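Local coordinates for topoisomerase I-like protein (Leishmania donovani, PDB 2B9S) that probably relaxes supercoiled DNA by transiently breaking and rejoining one strand, as the larger chain of a heterodimeric type IB topoisomerase, at residues E247-L252 with F385-A390; D258-Y263 with I284-L289; I392-W397 with T421-L426. All blocks are in the same frame, centred on the assembly; numbering follows the deposited sequence.

Contact 1 (E247-L252 with F385-A390); sequences EKARKL and FRTYNA. With VO4 (vanadate ion), chain F.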
# COMPACT_ATOMS: atom_id res chain seq x y z
N GLU D 247 13.62 -11.19 -10.26
CA GLU D 247 14.32 -11.63 -11.47
C GLU D 247 14.27 -10.58 -12.58
O GLU D 247 15.23 -10.50 -13.36
CB GLU D 247 13.83 -12.99 -11.97
CG GLU D 247 14.15 -14.17 -11.02
CD GLU D 247 15.64 -14.44 -10.88
OE1 GLU D 247 16.28 -14.80 -11.89
OE2 GLU D 247 16.18 -14.31 -9.77
N LYS D 248 13.20 -9.77 -12.68
CA LYS D 248 13.29 -8.64 -13.63
C LYS D 248 14.21 -7.49 -13.23
O LYS D 248 14.82 -6.87 -14.09
CB LYS D 248 12.00 -8.19 -14.37
CG LYS D 248 10.67 -8.31 -13.71
CD LYS D 248 9.58 -8.03 -14.78
CE LYS D 248 8.30 -7.44 -14.16
NZ LYS D 248 7.26 -7.19 -15.19
N ALA D 249 14.30 -7.21 -11.93
CA ALA D 249 15.27 -6.21 -11.43
C ALA D 249 16.74 -6.59 -11.76
O ALA D 249 17.54 -5.72 -12.11
CB ALA D 249 15.08 -5.97 -9.94
N ARG D 250 17.05 -7.90 -11.62
CA ARG D 250 18.33 -8.51 -12.00
C ARG D 250 18.59 -8.45 -13.50
O ARG D 250 19.75 -8.29 -13.92
CB ARG D 250 18.40 -9.98 -11.55
CG ARG D 250 18.46 -10.18 -10.05
CD ARG D 250 18.50 -11.66 -9.65
NE ARG D 250 19.87 -12.21 -9.67
CZ ARG D 250 20.18 -13.51 -9.60
NH1 ARG D 250 19.24 -14.44 -9.50
NH2 ARG D 250 21.45 -13.88 -9.64
N LYS D 251 17.54 -8.61 -14.31
CA LYS D 251 17.67 -8.50 -15.76
C LYS D 251 17.88 -7.05 -16.19
O LYS D 251 18.56 -6.79 -17.19
CB LYS D 251 16.49 -9.12 -16.47
N LEU D 252 17.30 -6.12 -15.43
CA LEU D 252 17.55 -4.68 -15.65
C LEU D 252 19.01 -4.31 -15.38
O LEU D 252 19.59 -3.49 -16.09
CB LEU D 252 16.62 -3.81 -14.79
CG LEU D 252 16.81 -2.29 -14.78
CD1 LEU D 252 16.65 -1.69 -16.18
CD2 LEU D 252 15.85 -1.65 -13.80
N PHE D 385 12.96 -0.07 -11.62
CA PHE D 385 14.18 0.68 -11.27
C PHE D 385 14.31 0.89 -9.78
O PHE D 385 15.41 1.08 -9.23
CB PHE D 385 14.20 2.04 -11.96
CG PHE D 385 14.65 1.99 -13.39
CD1 PHE D 385 13.73 1.76 -14.41
CD2 PHE D 385 16.00 2.16 -13.72
CE1 PHE D 385 14.14 1.72 -15.75
CE2 PHE D 385 16.43 2.12 -15.04
CZ PHE D 385 15.51 1.90 -16.07
N ARG D 386 13.17 0.87 -9.11
CA ARG D 386 13.12 1.15 -7.70
C ARG D 386 13.55 -0.12 -6.92
O ARG D 386 14.33 -0.03 -5.96
CB ARG D 386 11.70 1.61 -7.34
CG ARG D 386 11.63 2.56 -6.22
CD ARG D 386 10.18 3.06 -6.05
NE ARG D 386 9.91 3.29 -4.64
CZ ARG D 386 10.28 4.37 -3.97
NH1 ARG D 386 10.93 5.36 -4.58
NH2 ARG D 386 9.97 4.49 -2.69
N THR D 387 13.02 -1.26 -7.35
CA THR D 387 13.45 -2.59 -6.91
C THR D 387 14.94 -2.82 -7.20
O THR D 387 15.68 -3.32 -6.35
CB THR D 387 12.65 -3.72 -7.62
OG1 THR D 387 11.25 -3.47 -7.50
CG2 THR D 387 12.97 -5.09 -7.02
N TYR D 388 15.35 -2.48 -8.42
CA TYR D 388 16.74 -2.54 -8.85
C TYR D 388 17.65 -1.68 -7.97
O TYR D 388 18.70 -2.14 -7.50
CB TYR D 388 16.87 -2.14 -10.33
CG TYR D 388 18.29 -1.78 -10.73
CD1 TYR D 388 19.23 -2.78 -11.02
CD2 TYR D 388 18.69 -0.45 -10.78
CE1 TYR D 388 20.54 -2.45 -11.35
CE2 TYR D 388 19.99 -0.10 -11.12
CZ TYR D 388 20.91 -1.10 -11.40
OH TYR D 388 22.20 -0.75 -11.75
N ASN D 389 17.26 -0.44 -7.75
CA ASN D 389 18.04 0.50 -6.96
C ASN D 389 18.19 0.08 -5.51
O ASN D 389 19.25 0.29 -4.92
CB ASN D 389 17.44 1.90 -7.02
CG ASN D 389 17.95 2.69 -8.20
OD1 ASN D 389 19.17 2.84 -8.37
ND2 ASN D 389 17.04 3.20 -9.04
N ALA D 390 17.14 -0.46 -4.92
CA ALA D 390 17.16 -0.85 -3.51
C ALA D 390 18.07 -2.07 -3.33
O ALA D 390 18.88 -2.12 -2.41
CB ALA D 390 15.76 -1.15 -3.02
V VO4 F . 6.89 1.87 -2.44
O1 VO4 F . 8.18 2.63 -1.57
O2 VO4 F . 6.32 2.47 -3.99
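With its CG anti to the backbone N (chi1 175°), Leu252 reaches across to Phe385, whose CG lies opposite its own carbonyl carbon; its CB bond points away, but the ring swings back to meet the leucine. CD2 of Leu252 stands over one face of the Phe385 ring, 3.8 Å from the centroid and 10° off the normal, a CH-pi contact. Leu252 CD1 lies over the same face nearer its outer end, 3.8 Å from Phe385 CZ. Leu252 CD2 also touches Tyr388 CB at 3.6 Å. Ala249 CB meets Thr387 CG2 at 3.7 Å, and Ala249 O lies at the edge of the Tyr388 ring, 3.6 Å from CD1. The local axes of the two segments cross at -79° and approach to 8.6 Å; the small Ala249, with CA 4.7 Å from Tyr388 CA, is consistent with this.

Arg386, whose bond to CB points away from segment 247-252, donates almost straight from NH2 to O1 of the vanadate ion (2.8 Å). Tyr22 of the other protein chain is hydrogen-bonded to Arg386 NE, and Arg290 and His429 also hold the vanadate. Presenting Arg386 to the vanadate is consistent with hydrogen-bonding stabilisation of a phosphoryl-transfer transition state.

Contact 2 (D258-Y263 with I284-L289); sequences DIRASY and IDRLAL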
# COMPACT_ATOMS: atom_id res chain seq x y z
N ASP D 258 22.98 0.29 -21.22
CA ASP D 258 22.46 0.53 -22.56
C ASP D 258 21.27 1.50 -22.57
O ASP D 258 20.96 2.12 -23.60
CB ASP D 258 22.02 -0.80 -23.19
CG ASP D 258 23.04 -1.94 -22.99
OD1 ASP D 258 23.54 -2.45 -24.01
OD2 ASP D 258 23.33 -2.33 -21.82
N ILE D 259 20.61 1.62 -21.42
CA ILE D 259 19.42 2.45 -21.25
C ILE D 259 19.88 3.88 -21.03
O ILE D 259 19.27 4.82 -21.56
CB ILE D 259 18.53 1.94 -20.05
CG1 ILE D 259 17.65 0.78 -20.49
CG2 ILE D 259 17.66 3.05 -19.47
CD1 ILE D 259 17.21 -0.13 -19.38
N ARG D 260 20.96 4.02 -20.25
CA ARG D 260 21.59 5.28 -19.89
C ARG D 260 22.30 5.97 -21.05
O ARG D 260 22.35 7.20 -21.11
CB ARG D 260 22.60 5.06 -18.77
CG ARG D 260 21.98 4.57 -17.50
CD ARG D 260 23.02 4.22 -16.47
NE ARG D 260 22.33 3.87 -15.24
CZ ARG D 260 22.91 3.37 -14.16
NH1 ARG D 260 24.21 3.14 -14.12
NH2 ARG D 260 22.15 3.09 -13.10
N ALA D 261 22.89 5.16 -21.93
CA ALA D 261 23.52 5.67 -23.13
C ALA D 261 22.42 6.13 -24.07
O ALA D 261 22.59 7.11 -24.80
CB ALA D 261 24.36 4.57 -23.79
N SER D 262 21.29 5.42 -24.05
CA SER D 262 20.11 5.78 -24.84
C SER D 262 19.47 7.11 -24.40
O SER D 262 19.24 7.99 -25.24
CB SER D 262 19.09 4.65 -24.82
OG SER D 262 18.04 4.87 -25.74
N TYR D 263 19.20 7.28 -23.10
CA TYR D 263 18.62 8.56 -22.65
C TYR D 263 19.59 9.74 -22.67
O TYR D 263 19.17 10.89 -22.82
CB TYR D 263 17.81 8.46 -21.33
CG TYR D 263 18.55 8.22 -20.02
CD1 TYR D 263 19.43 9.16 -19.48
CD2 TYR D 263 18.30 7.06 -19.26
CE1 TYR D 263 20.07 8.94 -18.26
CE2 TYR D 263 18.92 6.84 -18.04
CZ TYR D 263 19.80 7.77 -17.54
OH TYR D 263 20.41 7.53 -16.33
N ILE D 284 14.19 8.70 -12.48
CA ILE D 284 13.70 7.39 -12.03
C ILE D 284 14.87 6.42 -11.81
O ILE D 284 14.91 5.68 -10.81
CB ILE D 284 12.66 6.81 -13.02
CG1 ILE D 284 11.38 7.65 -13.00
CG2 ILE D 284 12.38 5.34 -12.74
CD1 ILE D 284 10.38 7.33 -14.11
N ASP D 285 15.83 6.44 -12.74
CA ASP D 285 17.06 5.67 -12.63
C ASP D 285 17.93 6.11 -11.45
O ASP D 285 18.21 5.30 -10.55
CB ASP D 285 17.86 5.75 -13.94
CG ASP D 285 19.24 5.08 -13.85
OD1 ASP D 285 19.52 4.35 -12.87
OD2 ASP D 285 20.04 5.29 -14.78
N ARG D 286 18.35 7.39 -11.43
CA ARG D 286 19.39 7.82 -10.49
C ARG D 286 18.87 8.09 -9.09
O ARG D 286 19.59 7.88 -8.11
CB ARG D 286 20.19 9.04 -11.01
CG ARG D 286 20.86 8.90 -12.38
CD ARG D 286 21.37 7.49 -12.71
NE ARG D 286 22.49 7.02 -11.89
CZ ARG D 286 23.66 6.58 -12.36
NH1 ARG D 286 23.90 6.54 -13.67
NH2 ARG D 286 24.59 6.17 -11.52
N LEU D 287 17.63 8.56 -9.00
CA LEU D 287 17.00 8.96 -7.74
C LEU D 287 15.90 8.01 -7.24
O LEU D 287 15.34 8.25 -6.16
CB LEU D 287 16.41 10.38 -7.86
CG LEU D 287 17.31 11.57 -8.14
CD1 LEU D 287 16.46 12.81 -8.12
CD2 LEU D 287 18.43 11.66 -7.11
N ALA D 288 15.59 6.99 -8.03
CA ALA D 288 14.51 6.01 -7.76
C ALA D 288 13.14 6.64 -7.43
O ALA D 288 12.46 6.19 -6.51
CB ALA D 288 14.94 4.95 -6.69
N LEU D 289 12.74 7.68 -8.16
CA LEU D 289 11.39 8.25 -7.99
C LEU D 289 10.31 7.29 -8.51
O LEU D 289 10.54 6.53 -9.48
CB LEU D 289 11.24 9.61 -8.71
CG LEU D 289 12.23 10.76 -8.42
CD1 LEU D 289 11.71 12.11 -8.99
CD2 LEU D 289 12.58 10.89 -6.95
O HOH W 1 23.18 8.84 -15.60
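The guanidinium of Arg260 is covered on one face by Arg286, whose NH1 sits over its centre 3.4 Å from Arg260 CZ, while Asp285 occupies its edge. The two guanidinium groups form a stack, with planes 22° apart and centres separated by 3.8 Å. At the edge the carboxylate is nearly coplanar with the guanidinium (16°), and the grip is side-on: Arg260 NE donates to Asp285 OD2 at 2.7 Å, and Arg260 NH2 to Asp285 OD1 at 2.9 Å. Each oxygen uses its syn lone pair, although both acceptors are somewhat tilted from the guanidinium plane.

Tyr263 supplies a second donor to the same oxygen. Its CG lies between the backbone N and the carbonyl carbon (chi1 70°), which lays one ring face against Arg260 CA and brings Asp285 OD2 to the ring edge. Tyr263 OH donates to Asp285 OD2 at 2.7 Å, meeting it on the anti side and out of the carboxylate plane. Two donors thus fix OD2, and the bidentate bridge fixes the rotation of the carboxylate. The neighbouring negative charge would probably offset the proximity of the two arginines. Arg286 gets above Arg260 through bends at chi2 and chi3; a water joins its NH1 to Tyr263 OH, donating to the phenol and accepting weakly from the arginine.

This polar cluster ties together helices 236-266 and 272-287; between segments 258-263 and 284-289 the nearest CA atoms, those of Arg260 and Asp285, are 8.6 Å apart, so long side chains do the bridging. Helix 384-400 lies against it through Tyr388 on Arg260 and Phe385 on Asp285. Just beyond, Ala288 turns to positive phi as the chain leaves the helical conformation, and Leu287 packs on strand 332-338.

Contact 3 (I392-W397 with T421-L426); sequences ITLDRW and TEVAIL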
# COMPACT_ATOMS: atom_id res chain seq x y z
N ILE D 392 20.43 -3.36 -5.57
CA ILE D 392 21.80 -3.12 -6.00
C ILE D 392 22.57 -2.28 -4.99
O ILE D 392 23.79 -2.38 -4.91
CB ILE D 392 21.87 -2.53 -7.44
CG1 ILE D 392 23.13 -3.03 -8.19
CG2 ILE D 392 21.83 -0.99 -7.42
CD1 ILE D 392 23.34 -4.56 -8.16
N THR D 393 21.86 -1.46 -4.23
CA THR D 393 22.46 -0.63 -3.18
C THR D 393 22.95 -1.49 -2.00
O THR D 393 23.98 -1.20 -1.40
CB THR D 393 21.47 0.44 -2.69
OG1 THR D 393 21.28 1.42 -3.72
CG2 THR D 393 21.95 1.13 -1.43
N LEU D 394 22.20 -2.55 -1.67
CA LEU D 394 22.61 -3.45 -0.60
C LEU D 394 23.77 -4.35 -1.05
O LEU D 394 24.73 -4.56 -0.31
CB LEU D 394 21.43 -4.28 -0.07
CG LEU D 394 21.62 -4.95 1.30
CD1 LEU D 394 21.57 -3.92 2.40
CD2 LEU D 394 20.61 -6.05 1.57
N ASP D 395 23.65 -4.87 -2.27
CA ASP D 395 24.67 -5.70 -2.89
C ASP D 395 26.01 -4.96 -2.87
O ASP D 395 26.97 -5.43 -2.25
CB ASP D 395 24.24 -6.03 -4.32
CG ASP D 395 24.93 -7.28 -4.87
OD1 ASP D 395 25.00 -8.30 -4.15
OD2 ASP D 395 25.38 -7.24 -6.05
N ARG D 396 26.06 -3.80 -3.52
CA ARG D 396 27.26 -2.96 -3.58
C ARG D 396 27.87 -2.71 -2.20
O ARG D 396 29.08 -2.88 -2.03
CB ARG D 396 26.96 -1.64 -4.30
N TRP D 397 27.06 -2.33 -1.22
CA TRP D 397 27.55 -2.04 0.12
C TRP D 397 28.25 -3.27 0.75
O TRP D 397 29.33 -3.15 1.30
CB TRP D 397 26.40 -1.53 1.00
CG TRP D 397 26.72 -1.25 2.47
CD1 TRP D 397 27.17 -2.15 3.41
CD2 TRP D 397 26.57 -0.00 3.17
NE1 TRP D 397 27.32 -1.53 4.63
CE2 TRP D 397 26.96 -0.22 4.51
CE3 TRP D 397 26.14 1.28 2.79
CZ2 TRP D 397 26.93 0.80 5.48
CZ3 TRP D 397 26.12 2.30 3.75
CH2 TRP D 397 26.51 2.05 5.07
N THR D 421 19.48 1.16 6.32
CA THR D 421 19.20 2.60 6.46
C THR D 421 19.54 3.35 5.17
O THR D 421 18.80 4.24 4.76
CB THR D 421 19.97 3.24 7.68
OG1 THR D 421 19.54 2.63 8.90
CG2 THR D 421 19.75 4.77 7.80
N GLU D 422 20.65 2.99 4.53
CA GLU D 422 20.99 3.65 3.27
C GLU D 422 19.94 3.37 2.17
O GLU D 422 19.59 4.27 1.40
CB GLU D 422 22.38 3.25 2.79
CG GLU D 422 23.00 4.29 1.85
CD GLU D 422 23.94 3.68 0.80
OE1 GLU D 422 24.12 2.43 0.80
OE2 GLU D 422 24.48 4.44 -0.03
N VAL D 423 19.47 2.13 2.12
CA VAL D 423 18.37 1.70 1.24
C VAL D 423 17.07 2.48 1.52
O VAL D 423 16.44 2.98 0.60
CB VAL D 423 18.12 0.16 1.37
CG1 VAL D 423 16.96 -0.30 0.46
CG2 VAL D 423 19.41 -0.62 1.04
N ALA D 424 16.70 2.59 2.80
CA ALA D 424 15.49 3.30 3.22
C ALA D 424 15.52 4.80 2.91
O ALA D 424 14.48 5.39 2.58
CB ALA D 424 15.24 3.05 4.70
N ILE D 425 16.70 5.42 3.03
CA ILE D 425 16.89 6.84 2.68
C ILE D 425 16.70 7.10 1.18
O ILE D 425 16.00 8.04 0.80
CB ILE D 425 18.26 7.39 3.17
CG1 ILE D 425 18.17 7.75 4.65
CG2 ILE D 425 18.73 8.61 2.34
CD1 ILE D 425 19.50 7.85 5.36
N LEU D 426 17.30 6.24 0.35
CA LEU D 426 17.14 6.28 -1.10
C LEU D 426 15.67 6.19 -1.52
O LEU D 426 15.22 6.88 -2.45
CB LEU D 426 17.95 5.13 -1.74
CG LEU D 426 17.76 4.83 -3.23
CD1 LEU D 426 18.54 5.80 -4.13
CD2 LEU D 426 18.12 3.40 -3.57
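Thr393 and Glu422 face each other across an antiparallel helix pair in the catalytic core of this type IB topoisomerase. The local helix directions differ by 148° and the axes approach to 9.6 Å. The nearest CA atoms, those of Thr393 and Val423, are 6.5 Å apart, and Thr393 is central to the contact, touching Glu422, Val423 and Leu426.

Trp397 and Glu422 form the more polar end. Both side chains leave their helices with CG anti to the backbone N (chi1 177° for the tryptophan), and a bend at chi2 of Glu422 carries its carboxylate to the indole. There OE1 lies at the ring edge, near the ring plane: 3.1 Å from Trp397 CE3 and 3.6 Å from CZ3. The carboxylate plane is inclined by 52° to the indole, and OE1 is the oxygen that meets the rim. Contact of an acidic oxygen with the C-H edge, rather than with the pi face, is probably electrostatically favourable. The indole has further company on helix 411-427, where it meets the ring of Tyr415 and touches Ala419.

The same OE1 also rests against the methyl of Thr393, with Glu422 OE1 to Thr393 CG2 at 3.4 Å. That methyl continues into an apolar patch, where Thr393 CG2 lies 4.0 Å from Val423 CG2, and Val423 CG2 in turn is 4.2 Å from Leu394 CD1, the latter two side chains crossing obliquely. The other protein chain of the heterodimer packs close by, its Ile23 on Leu394 and its Ser18 on Val423.

The two branches of Thr393 divide their work: the methyl meets Glu422 and Val423, while the hydroxyl is hydrogen-bonded to Asn389 O in its own helix and Thr393 OG1 also touches Leu426 CD2 at 3.7 Å.

How the contacts relate
Helix 384-400 joins contact 1 to contact 3, and helix 236-266 joins contact 1 to contact 2; the centre of contact 1 is about 12 Å from that of contact 2 and about 13 Å from that of contact 3. Contacts 2 and 3 are farther apart, about 17 Å between centres. Contact 1 meets contact 2 through a probable hydrogen bond from Asn389 ND2 to Asp285 O (2.8 Å) and through Leu252 CD1 on Ile259 CD1 (3.6 Å). It meets contact 3 where Ala390 CB lies 3.8 Å from Val423 CG1. Arg386 of contact 1 binds the vanadate directly, whereas the side chain of Val423 in contact 3 stays about 9 Å from the ion.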